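Local coordinates for protein maleylpyruvate isomerase (Ralstonia sp., PDB 2V6K) that catalyses the glutathione-dependent isomerisation of maleylpyruvate to fumarylpyruvate in naphthalene degradation, as a homodimeric zeta-class glutathione transferase, at residues 17-22 with 203-208. Sequence-based numbering, arbitrary orientation.
Sequences LRIALN and RRAAPA
Arg18 takes hold of the carbonyl oxygen of Ala205 side-on with two nitrogens. Arg18 NE lies 2.9 Å and Arg18 NH2 3.0 Å from Ala205 O; both bonds are bent, the second to 142°. The oxygen sits in the guanidinium plane, and a bend at chi3 (-54°) turns the group onto it. The same guanidinium also donates to Phe8 O and Trp9 O, so it ties the chain after strand 4-7 to the 203-208 segment.

The tight part of the contact is the Ala205 methyl. Ala205 CB packs 3.6 Å from Ile19 CG1 and 3.7 Å from Arg18 CB, with Asn22 ND2 close by. Asn22 is buried, and its amide is held by Ala201 O and Tyr28 OH. A water bridges Asn22 ND2 to Arg204 O.

The looser, solvent side belongs to Arg204. Its guanidinium has Asn22 ND2 over one face, amide and guanidinium planes 33° apart, with Arg204 NH1 3.6 Å from Asn22 CG. Its salt bridge is with Asp200.

The contact joins the thioredoxin-like N-terminal domain to the helical C-terminal domain of the GST fold. Helix 12-24 sets Leu17 and Leu21 against strand 4-7 and helix 67-77, while Ile19 and Ala20 meet helix 164-178.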
# COMPACT_ATOMS: atom_id res chain seq x y z
N LEU A 17 -9.98 7.69 5.04
CA LEU A 17 -10.18 8.87 4.23
C LEU A 17 -11.10 9.89 4.92
O LEU A 17 -10.86 11.10 4.82
CB LEU A 17 -10.70 8.49 2.84
CG LEU A 17 -11.01 9.63 1.87
CD1 LEU A 17 -9.83 10.59 1.73
CD2 LEU A 17 -11.38 9.08 0.52
N ARG A 18 -12.12 9.41 5.63
CA ARG A 18 -12.99 10.33 6.36
C ARG A 18 -12.20 11.13 7.39
O ARG A 18 -12.46 12.32 7.56
CB ARG A 18 -14.15 9.59 7.05
CG ARG A 18 -15.20 9.06 6.08
CD ARG A 18 -16.43 8.52 6.81
NE ARG A 18 -16.15 7.50 7.83
CZ ARG A 18 -16.40 6.19 7.70
NH1 ARG A 18 -16.90 5.69 6.57
NH2 ARG A 18 -16.13 5.38 8.71
N ILE A 19 -11.24 10.50 8.06
CA ILE A 19 -10.42 11.22 9.04
C ILE A 19 -9.66 12.35 8.35
O ILE A 19 -9.67 13.48 8.83
CB ILE A 19 -9.43 10.31 9.79
CG1 ILE A 19 -10.16 9.24 10.62
CG2 ILE A 19 -8.53 11.14 10.71
CD1 ILE A 19 -9.27 8.08 11.06
N ALA A 20 -9.02 12.04 7.22
CA ALA A 20 -8.24 13.04 6.49
C ALA A 20 -9.12 14.20 6.01
O ALA A 20 -8.75 15.36 6.18
CB ALA A 20 -7.51 12.39 5.32
N LEU A 21 -10.28 13.88 5.44
CA LEU A 21 -11.22 14.92 5.00
C LEU A 21 -11.65 15.80 6.16
O LEU A 21 -11.68 17.03 6.03
CB LEU A 21 -12.45 14.30 4.33
CG LEU A 21 -12.22 13.70 2.94
CD1 LEU A 21 -13.32 12.73 2.60
CD2 LEU A 21 -12.15 14.80 1.89
N ASN A 22 -11.96 15.19 7.30
CA ASN A 22 -12.40 15.95 8.47
C ASN A 22 -11.29 16.83 9.04
O ASN A 22 -11.55 17.97 9.44
CB ASN A 22 -12.95 15.03 9.57
CG ASN A 22 -14.22 14.33 9.16
OD1 ASN A 22 -14.79 14.60 8.10
ND2 ASN A 22 -14.67 13.40 10.01
N ARG A 203 -13.56 11.64 15.85
CA ARG A 203 -14.85 11.20 16.35
C ARG A 203 -15.90 11.20 15.24
O ARG A 203 -16.67 10.25 15.11
CB ARG A 203 -15.31 12.08 17.51
CG ARG A 203 -14.45 11.93 18.75
CD ARG A 203 -14.91 12.85 19.87
NE ARG A 203 -14.18 12.56 21.10
CZ ARG A 203 -14.47 13.09 22.29
NH1 ARG A 203 -15.47 13.95 22.42
NH2 ARG A 203 -13.74 12.75 23.35
N ARG A 204 -15.92 12.26 14.44
CA ARG A 204 -16.91 12.39 13.37
C ARG A 204 -16.71 11.38 12.25
O ARG A 204 -17.64 11.06 11.52
CB ARG A 204 -16.93 13.81 12.81
CG ARG A 204 -17.58 14.83 13.75
CD ARG A 204 -17.76 16.19 13.09
NE ARG A 204 -16.49 16.87 12.86
CZ ARG A 204 -15.94 17.07 11.66
NH1 ARG A 204 -16.56 16.66 10.56
NH2 ARG A 204 -14.78 17.69 11.57
N ALA A 205 -15.48 10.86 12.14
CA ALA A 205 -15.12 9.93 11.08
C ALA A 205 -15.36 8.46 11.45
O ALA A 205 -15.34 7.59 10.57
CB ALA A 205 -13.66 10.12 10.70
N ALA A 206 -15.57 8.19 12.74
CA ALA A 206 -15.67 6.81 13.23
C ALA A 206 -16.88 6.11 12.63
O ALA A 206 -17.91 6.74 12.39
CB ALA A 206 -15.73 6.79 14.75
N PRO A 207 -16.77 4.79 12.36
CA PRO A 207 -17.87 4.01 11.80
C PRO A 207 -19.24 4.25 12.45
O PRO A 207 -20.23 4.45 11.74
CB PRO A 207 -17.40 2.57 12.01
CG PRO A 207 -15.93 2.67 11.85
CD PRO A 207 -15.56 3.96 12.53
N ALA A 208 -19.30 4.24 13.78
CA ALA A 208 -20.57 4.38 14.50
C ALA A 208 -21.25 5.74 14.32
O ALA A 208 -22.44 5.88 14.61
CB ALA A 208 -20.37 4.07 15.98
O HOH W 1 -16.82 11.76 8.80